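Local coordinates for protein D-alanyl-lipoteichoic acid synthetase (Streptococcus pneumoniae, PDB 3BMA) that probably takes part in attaching D-alanine to lipoteichoic acid during cell wall biogenesis, as a DltD-family member of the SGNH hydrolase clan, at residues Pro273-Leu278 / Val318-Tyr323; Lys230-Lys235 / Leu352-Trp357; Asn40-Pro45 / Pro366-Pro371. The protein carries 1 engineered substitution. All coordinates share one frame; numbering follows the deposited sequence.

The three contacts lie around a five-stranded parallel sheet in an SGNH-hydrolase-like alpha/beta fold. Contact 1 joins helix 274-287, which leads into strand 291-296, to helix 311-326. Contacts 2 and 3 share helix 355-369: contact 2 holds its beginning against helix 222-235, directly after an Asp-x-x-His sequence that is probably part of the catalytic site, and contact 3 anchors its last turn beside strand 43-47. Centre to centre, contacts 2 and 3 are about 25 Å apart, and contact 1 lies about 29 Å from contact 2 and about 26 Å from contact 3. None touches another. A bound glycerol, probably from the crystallisation liquor, lies about 4 Å from the side chain of Leu355.

Contact 1: residues Pro273-Leu278 / Val318-Tyr323; sequences PEYNDL and VQKIRY
The phenol ring of Tyr275 carries the aliphatic end of Lys320 over one face, while Ile321 comes up to it obliquely. This is a buried helix-helix contact of the alpha/beta fold, joining the early part of helix 274-287 to helix 311-326; strand 291-296 lies between the two helices in the sequence. Lys320 CE sits above the middle of the ring, 3.7 Å from the centroid of Tyr275 and 9° off the ring normal, which makes a CH-pi contact. One atom further on, Lys320 NZ is 4.0 Å from the same centroid, still over the face, and adds a cation-pi interaction.

Lysine suits this place because it offers both a greasy chain and a charged end. A chi1 of -162° turns its CG away from the main-chain nitrogen, and the extended chain beyond crosses the tyrosine at about a right angle. Tyrosine combines a wide apolar face with a polar tip. The two buried polar ends are satisfied by backbone carbonyls: Tyr275 OH bonds to that of Tyr269 and Lys320 NZ to that of Leu270, both just ahead of helix 274-287, and NZ also reaches the carbonyl of Trp388 in helix 386-389.

Ile321 adds apolar bulk at its oblique approach and also packs on Ile296 of strand 291-296, linking the helix pair to the sheet. Its CG1 approaches Tyr275 CE2 at 4.1 Å, whereas Lys320 CD comes within 3.5 Å of Tyr275 CZ.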
loop_
_atom_site.group_PDB
_atom_site.type_symbol
_atom_site.label_atom_id
_atom_site.label_comp_id
_atom_site.label_asym_id
_atom_site.label_seq_id
_atom_site.Cartn_x
_atom_site.Cartn_y
_atom_site.Cartn_z
ATOM N N PRO C 273 5.757 -33.969 20.996
ATOM C CA PRO C 273 5.111 -32.769 20.441
ATOM C C PRO C 273 4.199 -33.081 19.241
ATOM O O PRO C 273 3.360 -32.256 18.877
ATOM C CB PRO C 273 6.300 -31.899 20.015
ATOM C CG PRO C 273 7.402 -32.859 19.765
ATOM C CD PRO C 273 7.215 -33.966 20.753
ATOM N N GLU C 274 4.365 -34.268 18.652
ATOM C CA GLU C 274 3.542 -34.752 17.539
ATOM C C GLU C 274 2.056 -34.935 17.901
ATOM O O GLU C 274 1.191 -34.918 17.020
ATOM C CB GLU C 274 4.145 -36.050 16.978
ATOM C CG GLU C 274 3.460 -36.664 15.746
ATOM C CD GLU C 274 3.600 -35.841 14.482
ATOM O OE1 GLU C 274 4.602 -35.111 14.332
ATOM O OE2 GLU C 274 2.705 -35.940 13.622
ATOM N N TYR C 275 1.765 -35.100 19.191
ATOM C CA TYR C 275 0.383 -35.119 19.675
ATOM C C TYR C 275 -0.283 -33.751 19.520
ATOM O O TYR C 275 -1.472 -33.670 19.201
ATOM C CB TYR C 275 0.312 -35.575 21.136
ATOM C CG TYR C 275 0.611 -37.042 21.346
ATOM C CD1 TYR C 275 1.839 -37.453 21.855
ATOM C CD2 TYR C 275 -0.339 -38.019 21.046
ATOM C CE1 TYR C 275 2.122 -38.802 22.049
ATOM C CE2 TYR C 275 -0.067 -39.366 21.237
ATOM C CZ TYR C 275 1.163 -39.749 21.738
ATOM O OH TYR C 275 1.436 -41.080 21.929
ATOM N N ASN C 276 0.483 -32.682 19.744
ATOM C CA ASN C 276 -0.033 -31.331 19.551
ATOM C C ASN C 276 -0.072 -30.948 18.071
ATOM O O ASN C 276 -0.932 -30.174 17.661
ATOM C CB ASN C 276 0.775 -30.290 20.328
ATOM C CG ASN C 276 0.940 -30.619 21.800
ATOM O OD1 ASN C 276 1.995 -30.352 22.373
ATOM N ND2 ASN C 276 -0.095 -31.171 22.423
ATOM N N ASP C 277 0.858 -31.490 17.279
ATOM C CA ASP C 277 0.894 -31.247 15.833
ATOM C C ASP C 277 -0.288 -31.919 15.154
ATOM O O ASP C 277 -0.830 -31.386 14.188
ATOM C CB ASP C 277 2.198 -31.754 15.196
ATOM C CG ASP C 277 3.423 -30.924 15.576
ATOM O OD1 ASP C 277 3.280 -29.870 16.233
ATOM O OD2 ASP C 277 4.547 -31.341 15.211
ATOM N N LEU C 278 -0.670 -33.095 15.658
ATOM C CA LEU C 278 -1.834 -33.844 15.156
ATOM C C LEU C 278 -3.127 -33.061 15.358
ATOM O O LEU C 278 -4.006 -33.081 14.503
ATOM C CB LEU C 278 -1.929 -35.226 15.822
ATOM C CG LEU C 278 -3.145 -36.129 15.553
ATOM C CD1 LEU C 278 -3.171 -36.635 14.110
ATOM C CD2 LEU C 278 -3.168 -37.289 16.535
ATOM N N VAL C 318 -0.959 -46.195 20.868
ATOM C CA VAL C 318 -2.091 -46.336 19.941
ATOM C C VAL C 318 -3.396 -45.967 20.658
ATOM O O VAL C 318 -4.234 -45.258 20.104
ATOM C CB VAL C 318 -2.172 -47.761 19.325
ATOM C CG1 VAL C 318 -3.512 -47.998 18.627
ATOM C CG2 VAL C 318 -1.032 -47.976 18.338
ATOM N N GLN C 319 -3.536 -46.423 21.903
ATOM C CA GLN C 319 -4.656 -46.045 22.768
ATOM C C GLN C 319 -4.702 -44.537 23.021
ATOM O O GLN C 319 -5.784 -43.956 23.119
ATOM C CB GLN C 319 -4.580 -46.795 24.101
ATOM C CG GLN C 319 -5.067 -48.239 24.051
ATOM C CD GLN C 319 -4.583 -49.065 25.239
ATOM O OE1 GLN C 319 -4.781 -48.688 26.396
ATOM N NE2 GLN C 319 -3.950 -50.201 24.953
ATOM N N LYS C 320 -3.528 -43.913 23.117
ATOM C CA LYS C 320 -3.424 -42.465 23.313
ATOM C C LYS C 320 -3.819 -41.703 22.045
ATOM O O LYS C 320 -4.455 -40.639 22.123
ATOM C CB LYS C 320 -2.010 -42.075 23.756
ATOM C CG LYS C 320 -1.940 -40.702 24.393
ATOM C CD LYS C 320 -0.538 -40.300 24.785
ATOM C CE LYS C 320 -0.467 -38.789 24.923
ATOM N NZ LYS C 320 0.786 -38.311 25.556
ATOM N N ILE C 321 -3.446 -42.269 20.894
ATOM C CA ILE C 321 -3.800 -41.735 19.580
ATOM C C ILE C 321 -5.307 -41.843 19.339
ATOM O O ILE C 321 -5.962 -40.843 19.032
ATOM C CB ILE C 321 -2.985 -42.434 18.438
ATOM C CG1 ILE C 321 -1.535 -41.935 18.448
ATOM C CG2 ILE C 321 -3.600 -42.167 17.059
ATOM C CD1 ILE C 321 -0.545 -42.827 17.721
ATOM N N ARG C 322 -5.841 -43.055 19.515
ATOM C CA ARG C 322 -7.261 -43.345 19.319
ATOM C C ARG C 322 -8.168 -42.491 20.197
ATOM O O ARG C 322 -9.238 -42.088 19.758
ATOM C CB ARG C 322 -7.547 -44.827 19.554
ATOM C CG ARG C 322 -7.103 -45.764 18.423
ATOM C CD ARG C 322 -7.649 -47.168 18.654
ATOM N NE ARG C 322 -9.096 -47.220 18.446
ATOM C CZ ARG C 322 -9.707 -47.982 17.542
ATOM N NH1 ARG C 322 -9.010 -48.794 16.763
ATOM N NH2 ARG C 322 -11.025 -47.944 17.427
ATOM N N TYR C 323 -7.735 -42.201 21.423
ATOM C CA TYR C 323 -8.506 -41.340 22.316
ATOM C C TYR C 323 -8.630 -39.915 21.784
ATOM O O TYR C 323 -9.710 -39.335 21.827
ATOM C CB TYR C 323 -7.936 -41.330 23.734
ATOM C CG TYR C 323 -8.729 -40.450 24.679
ATOM C CD1 TYR C 323 -9.980 -40.855 25.154
ATOM C CD2 TYR C 323 -8.239 -39.207 25.086
ATOM C CE1 TYR C 323 -10.719 -40.048 26.009
ATOM C CE2 TYR C 323 -8.971 -38.391 25.944
ATOM C CZ TYR C 323 -10.207 -38.820 26.403
ATOM O OH TYR C 323 -10.934 -38.019 27.249
#

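Contact 2: residues Lys230-Lys235 / Leu352-Trp357; sequences KADAEK and LGWLGW
At the start of the last long helix of the SGNH-like domain, helix 355-369, Trp354 and Leu355 dock on the final turns of helix 222-235. The indole of Trp354 is held in two ways. The methyl of Ala233 lies over one face, with Ala233 CB 3.7 Å from the centroid of the five-membered ring of Trp354, a CH-pi contact for which a small residue is apt because it lets the helix backbone come close to the ring. At the rim, Trp354 NE1 donates to Asp232 OD2 at 3.2 Å, with an N-H...O angle of 146°. The oxygen lies near the indole plane, yet the N-H reaches it from above the carboxylate plane, the two planes standing 79° apart. Asp232 reaches the indole with the end of its side chain, chi1 being near 180° (-177°).

One turn earlier on helix 222-235, Lys230 CD, in a bent aliphatic chain, meets Leu355 CD2 at 4.0 Å, an apolar contact at a partly exposed margin. Asp56 accepts a bond from the Trp354 backbone N, and Lys347 makes a cation-pi contact with the indole. Leu352-Trp357 directly follows an Asp-x-x-His sequence, consistent with the catalytic block that precedes the last helix in SGNH hydrolases.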
loop_
_atom_site.group_PDB
_atom_site.type_symbol
_atom_site.label_atom_id
_atom_site.label_comp_id
_atom_site.label_asym_id
_atom_site.label_seq_id
_atom_site.Cartn_x
_atom_site.Cartn_y
_atom_site.Cartn_z
ATOM N N LYS C 230 1.668 -62.710 -2.885
ATOM C CA LYS C 230 2.378 -63.683 -2.033
ATOM C C LYS C 230 3.667 -64.166 -2.692
ATOM O O LYS C 230 4.692 -64.298 -2.026
ATOM C CB LYS C 230 1.487 -64.900 -1.754
ATOM C CG LYS C 230 1.869 -65.760 -0.556
ATOM C CD LYS C 230 0.984 -65.446 0.642
ATOM C CE LYS C 230 0.647 -66.698 1.444
ATOM N NZ LYS C 230 1.805 -67.224 2.215
ATOM N N ALA C 231 3.596 -64.426 -3.999
ATOM C CA ALA C 231 4.721 -64.956 -4.773
ATOM C C ALA C 231 5.811 -63.915 -5.006
ATOM O O ALA C 231 6.991 -64.255 -5.095
ATOM C CB ALA C 231 4.231 -65.523 -6.103
ATOM N N ASP C 232 5.399 -62.653 -5.114
ATOM C CA ASP C 232 6.314 -61.523 -5.246
ATOM C C ASP C 232 7.068 -61.295 -3.935
ATOM O O ASP C 232 8.269 -61.026 -3.938
ATOM C CB ASP C 232 5.533 -60.263 -5.647
ATOM C CG ASP C 232 6.429 -59.049 -5.872
ATOM O OD1 ASP C 232 7.497 -59.193 -6.507
ATOM O OD2 ASP C 232 6.052 -57.942 -5.425
ATOM N N ALA C 233 6.350 -61.429 -2.824
ATOM C CA ALA C 233 6.896 -61.202 -1.490
ATOM C C ALA C 233 7.857 -62.303 -1.032
ATOM O O ALA C 233 8.838 -62.015 -0.351
ATOM C CB ALA C 233 5.769 -61.018 -0.484
ATOM N N GLU C 234 7.570 -63.551 -1.404
ATOM C CA GLU C 234 8.447 -64.689 -1.099
ATOM C C GLU C 234 9.761 -64.598 -1.869
ATOM O O GLU C 234 10.819 -64.961 -1.353
ATOM C CB GLU C 234 7.754 -66.013 -1.431
ATOM C CG GLU C 234 6.722 -66.465 -0.407
ATOM C CD GLU C 234 5.767 -67.524 -0.945
ATOM O OE1 GLU C 234 5.637 -67.656 -2.183
ATOM O OE2 GLU C 234 5.136 -68.222 -0.122
ATOM N N LYS C 235 9.669 -64.104 -3.103
ATOM C CA LYS C 235 10.811 -63.911 -3.997
ATOM C C LYS C 235 11.712 -62.763 -3.533
ATOM O O LYS C 235 12.917 -62.766 -3.794
ATOM C CB LYS C 235 10.295 -63.630 -5.412
ATOM C CG LYS C 235 11.283 -63.871 -6.543
ATOM C CD LYS C 235 10.554 -63.892 -7.885
ATOM C CE LYS C 235 11.518 -63.888 -9.064
ATOM N NZ LYS C 235 12.088 -62.535 -9.320
ATOM N N LEU C 352 3.763 -50.352 5.658
ATOM C CA LEU C 352 2.838 -51.301 5.039
ATOM C C LEU C 352 3.308 -51.650 3.641
ATOM O O LEU C 352 3.844 -50.804 2.923
ATOM C CB LEU C 352 1.429 -50.703 4.947
ATOM C CG LEU C 352 0.289 -51.147 5.871
ATOM C CD1 LEU C 352 0.649 -51.036 7.338
ATOM C CD2 LEU C 352 -0.958 -50.325 5.576
ATOM N N GLY C 353 3.101 -52.904 3.265
ATOM C CA GLY C 353 3.416 -53.369 1.929
ATOM C C GLY C 353 2.815 -54.733 1.683
ATOM O O GLY C 353 2.379 -55.408 2.623
ATOM N N TRP C 354 2.797 -55.116 0.409
ATOM C CA TRP C 354 2.354 -56.432 -0.055
ATOM C C TRP C 354 0.953 -56.826 0.423
ATOM O O TRP C 354 -0.037 -56.240 -0.012
ATOM C CB TRP C 354 3.399 -57.516 0.269
ATOM C CG TRP C 354 4.668 -57.431 -0.549
ATOM C CD1 TRP C 354 4.770 -57.404 -1.913
ATOM C CD2 TRP C 354 6.013 -57.397 -0.050
ATOM N NE1 TRP C 354 6.090 -57.342 -2.293
ATOM C CE2 TRP C 354 6.876 -57.339 -1.170
ATOM C CE3 TRP C 354 6.574 -57.410 1.239
ATOM C CZ2 TRP C 354 8.266 -57.287 -1.044
ATOM C CZ3 TRP C 354 7.958 -57.359 1.364
ATOM C CH2 TRP C 354 8.789 -57.300 0.225
ATOM N N LEU C 355 0.875 -57.809 1.316
ATOM C CA LEU C 355 -0.405 -58.278 1.856
ATOM C C LEU C 355 -1.030 -57.266 2.818
ATOM O O LEU C 355 -2.245 -57.255 3.008
ATOM C CB LEU C 355 -0.245 -59.650 2.531
ATOM C CG LEU C 355 -0.583 -60.939 1.764
ATOM C CD1 LEU C 355 0.097 -61.045 0.402
ATOM C CD2 LEU C 355 -0.250 -62.162 2.614
ATOM N N GLY C 356 -0.193 -56.408 3.401
ATOM C CA GLY C 356 -0.655 -55.314 4.259
ATOM C C GLY C 356 -1.437 -54.248 3.511
ATOM O O GLY C 356 -2.273 -53.563 4.097
ATOM N N TRP C 357 -1.159 -54.109 2.216
ATOM C CA TRP C 357 -1.930 -53.232 1.340
ATOM C C TRP C 357 -3.334 -53.765 1.079
ATOM O O TRP C 357 -4.265 -52.991 0.832
ATOM C CB TRP C 357 -1.222 -53.036 0.001
ATOM C CG TRP C 357 -0.105 -52.008 -0.035
ATOM C CD1 TRP C 357 1.101 -52.151 -0.656
ATOM C CD2 TRP C 357 -0.098 -50.686 0.545
ATOM N NE1 TRP C 357 1.858 -51.018 -0.498
ATOM C CE2 TRP C 357 1.151 -50.104 0.235
ATOM C CE3 TRP C 357 -1.019 -49.943 1.298
ATOM C CZ2 TRP C 357 1.503 -48.817 0.652
ATOM C CZ3 TRP C 357 -0.667 -48.662 1.711
ATOM C CH2 TRP C 357 0.582 -48.114 1.385
#

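Contact 3: residues Asn40-Pro45 / Pro366-Pro371; sequences NVRFVP and PFLSNP
A fully extended Arg42, with CG anti to the backbone N (chi1 -179°) and the chain straight as far as NE, carries its guanidinium across to the carbonyl of Leu368. There NH1 of Arg42 donates to Leu368 O at a short 2.6 Å, with an N-H...O angle of 156°. The oxygen lies at the edge of the guanidinium, near its plane, while the donor is tilted 24° from the carbonyl plane. Leu368 belongs to the last turn of its helix, where the main-chain carbonyls have no following turn to donate to them; a long, positively charged donor is well suited to such an end, and the helix dipole would probably favour it. Pro371, just past the helix, brings CG to 3.6 Å from Arg42 NH1 and packs obliquely against the charged group.

Two residues on, within strand 43-47, Val44 and Leu368 reach toward each other tip to tip, Val44 CG1 standing 4.0 Å from Leu368 CD2. Compact branched residues suit this buried spot between strand and helix. Beyond the helix end the chain is tied back by Asn370, whose ND2 bonds to Pro366 O at 2.9 Å, in the carbonyl plane and on a lone pair.

Gln101, at the start of strand 101-105, links both segments, accepting from Arg42 NH2 and donating to Phe367 O. Helix 355-369 therefore ends against strands 43-47 and 101-105, with Tyr71, just ahead of strand 72-76, touching Val44 and Leu368.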
loop_
_atom_site.group_PDB
_atom_site.type_symbol
_atom_site.label_atom_id
_atom_site.label_comp_id
_atom_site.label_asym_id
_atom_site.label_seq_id
_atom_site.Cartn_x
_atom_site.Cartn_y
_atom_site.Cartn_z
ATOM N N ASN C 40 -14.253 -34.199 -13.766
ATOM C CA ASN C 40 -14.397 -35.409 -14.582
ATOM C C ASN C 40 -13.890 -36.682 -13.912
ATOM O O ASN C 40 -14.429 -37.765 -14.142
ATOM C CB ASN C 40 -13.714 -35.227 -15.942
ATOM C CG ASN C 40 -14.141 -33.946 -16.647
ATOM O OD1 ASN C 40 -15.332 -33.670 -16.800
ATOM N ND2 ASN C 40 -13.162 -33.159 -17.082
ATOM N N VAL C 41 -12.842 -36.552 -13.103
ATOM C CA VAL C 41 -12.292 -37.680 -12.341
ATOM C C VAL C 41 -12.055 -37.310 -10.879
ATOM O O VAL C 41 -11.639 -36.192 -10.565
ATOM C CB VAL C 41 -10.980 -38.227 -12.949
ATOM C CG1 VAL C 41 -11.271 -39.149 -14.130
ATOM C CG2 VAL C 41 -10.062 -37.092 -13.358
ATOM N N ARG C 42 -12.321 -38.263 -9.992
ATOM C CA ARG C 42 -12.184 -38.038 -8.560
ATOM C C ARG C 42 -10.797 -38.430 -8.065
ATOM O O ARG C 42 -10.400 -39.591 -8.144
ATOM C CB ARG C 42 -13.264 -38.801 -7.796
ATOM C CG ARG C 42 -13.223 -38.606 -6.298
ATOM C CD ARG C 42 -14.185 -39.550 -5.627
ATOM N NE ARG C 42 -14.124 -39.449 -4.172
ATOM C CZ ARG C 42 -14.613 -40.363 -3.341
ATOM N NH1 ARG C 42 -15.199 -41.455 -3.819
ATOM N NH2 ARG C 42 -14.514 -40.187 -2.031
ATOM N N PHE C 43 -10.060 -37.439 -7.576
ATOM C CA PHE C 43 -8.788 -37.678 -6.919
ATOM C C PHE C 43 -8.969 -37.501 -5.416
ATOM O O PHE C 43 -9.643 -36.570 -4.968
ATOM C CB PHE C 43 -7.692 -36.759 -7.471
ATOM C CG PHE C 43 -7.113 -37.223 -8.784
ATOM C CD1 PHE C 43 -6.023 -38.088 -8.814
ATOM C CD2 PHE C 43 -7.654 -36.789 -9.995
ATOM C CE1 PHE C 43 -5.487 -38.526 -10.036
ATOM C CE2 PHE C 43 -7.119 -37.217 -11.218
ATOM C CZ PHE C 43 -6.041 -38.086 -11.239
ATOM N N VAL C 44 -8.385 -38.417 -4.649
ATOM C CA VAL C 44 -8.539 -38.450 -3.197
ATOM C C VAL C 44 -7.177 -38.225 -2.545
ATOM O O VAL C 44 -6.220 -38.938 -2.858
ATOM C CB VAL C 44 -9.135 -39.805 -2.715
ATOM C CG1 VAL C 44 -9.336 -39.814 -1.197
ATOM C CG2 VAL C 44 -10.449 -40.087 -3.407
ATOM N N PRO C 45 -7.083 -37.224 -1.647
ATOM C CA PRO C 45 -5.847 -36.972 -0.915
ATOM C C PRO C 45 -5.457 -38.153 -0.031
ATOM O O PRO C 45 -6.213 -38.540 0.867
ATOM C CB PRO C 45 -6.197 -35.750 -0.052
ATOM C CG PRO C 45 -7.338 -35.111 -0.734
ATOM C CD PRO C 45 -8.130 -36.251 -1.281
ATOM N N PRO C 366 -14.058 -49.705 0.500
ATOM C CA PRO C 366 -15.500 -49.552 0.753
ATOM C C PRO C 366 -15.894 -48.189 1.328
ATOM O O PRO C 366 -17.006 -47.719 1.075
ATOM C CB PRO C 366 -15.792 -50.644 1.789
ATOM C CG PRO C 366 -14.699 -51.618 1.631
ATOM C CD PRO C 366 -13.504 -50.788 1.334
ATOM N N PHE C 367 -14.989 -47.578 2.092
ATOM C CA PHE C 367 -15.191 -46.242 2.658
ATOM C C PHE C 367 -15.217 -45.158 1.574
ATOM O O PHE C 367 -16.101 -44.300 1.568
ATOM C CB PHE C 367 -14.105 -45.947 3.702
ATOM C CG PHE C 367 -14.128 -44.539 4.238
ATOM C CD1 PHE C 367 -15.111 -44.134 5.131
ATOM C CD2 PHE C 367 -13.145 -43.625 3.867
ATOM C CE1 PHE C 367 -15.124 -42.835 5.635
ATOM C CE2 PHE C 367 -13.155 -42.327 4.362
ATOM C CZ PHE C 367 -14.142 -41.932 5.249
ATOM N N LEU C 368 -14.249 -45.211 0.661
ATOM C CA LEU C 368 -14.135 -44.213 -0.402
ATOM C C LEU C 368 -15.102 -44.450 -1.564
ATOM O O LEU C 368 -15.522 -43.493 -2.219
ATOM C CB LEU C 368 -12.697 -44.126 -0.924
ATOM C CG LEU C 368 -11.557 -43.694 0.010
ATOM C CD1 LEU C 368 -10.248 -43.692 -0.754
ATOM C CD2 LEU C 368 -11.799 -42.329 0.634
ATOM N N SER C 369 -15.449 -45.714 -1.820
ATOM C CA SER C 369 -16.404 -46.067 -2.886
ATOM C C SER C 369 -17.831 -45.637 -2.558
ATOM O O SER C 369 -18.641 -45.419 -3.463
ATOM C CB SER C 369 -16.386 -47.567 -3.174
ATOM O OG SER C 369 -15.082 -48.001 -3.514
ATOM N N ASN C 370 -18.126 -45.528 -1.264
ATOM C CA ASN C 370 -19.423 -45.071 -0.781
ATOM C C ASN C 370 -19.260 -43.809 0.061
ATOM O O ASN C 370 -19.251 -43.889 1.288
ATOM C CB ASN C 370 -20.098 -46.167 0.045
ATOM C CG ASN C 370 -20.260 -47.462 -0.724
ATOM O OD1 ASN C 370 -21.192 -47.615 -1.515
ATOM N ND2 ASN C 370 -19.359 -48.410 -0.480
ATOM N N PRO C 371 -19.140 -42.638 -0.598
ATOM C CA PRO C 371 -18.814 -41.394 0.097
ATOM C C PRO C 371 -19.955 -40.903 0.981
ATOM O O PRO C 371 -21.084 -40.745 0.513
ATOM C CB PRO C 371 -18.559 -40.399 -1.050
ATOM C CG PRO C 371 -18.446 -41.226 -2.285
ATOM C CD PRO C 371 -19.319 -42.407 -2.040
#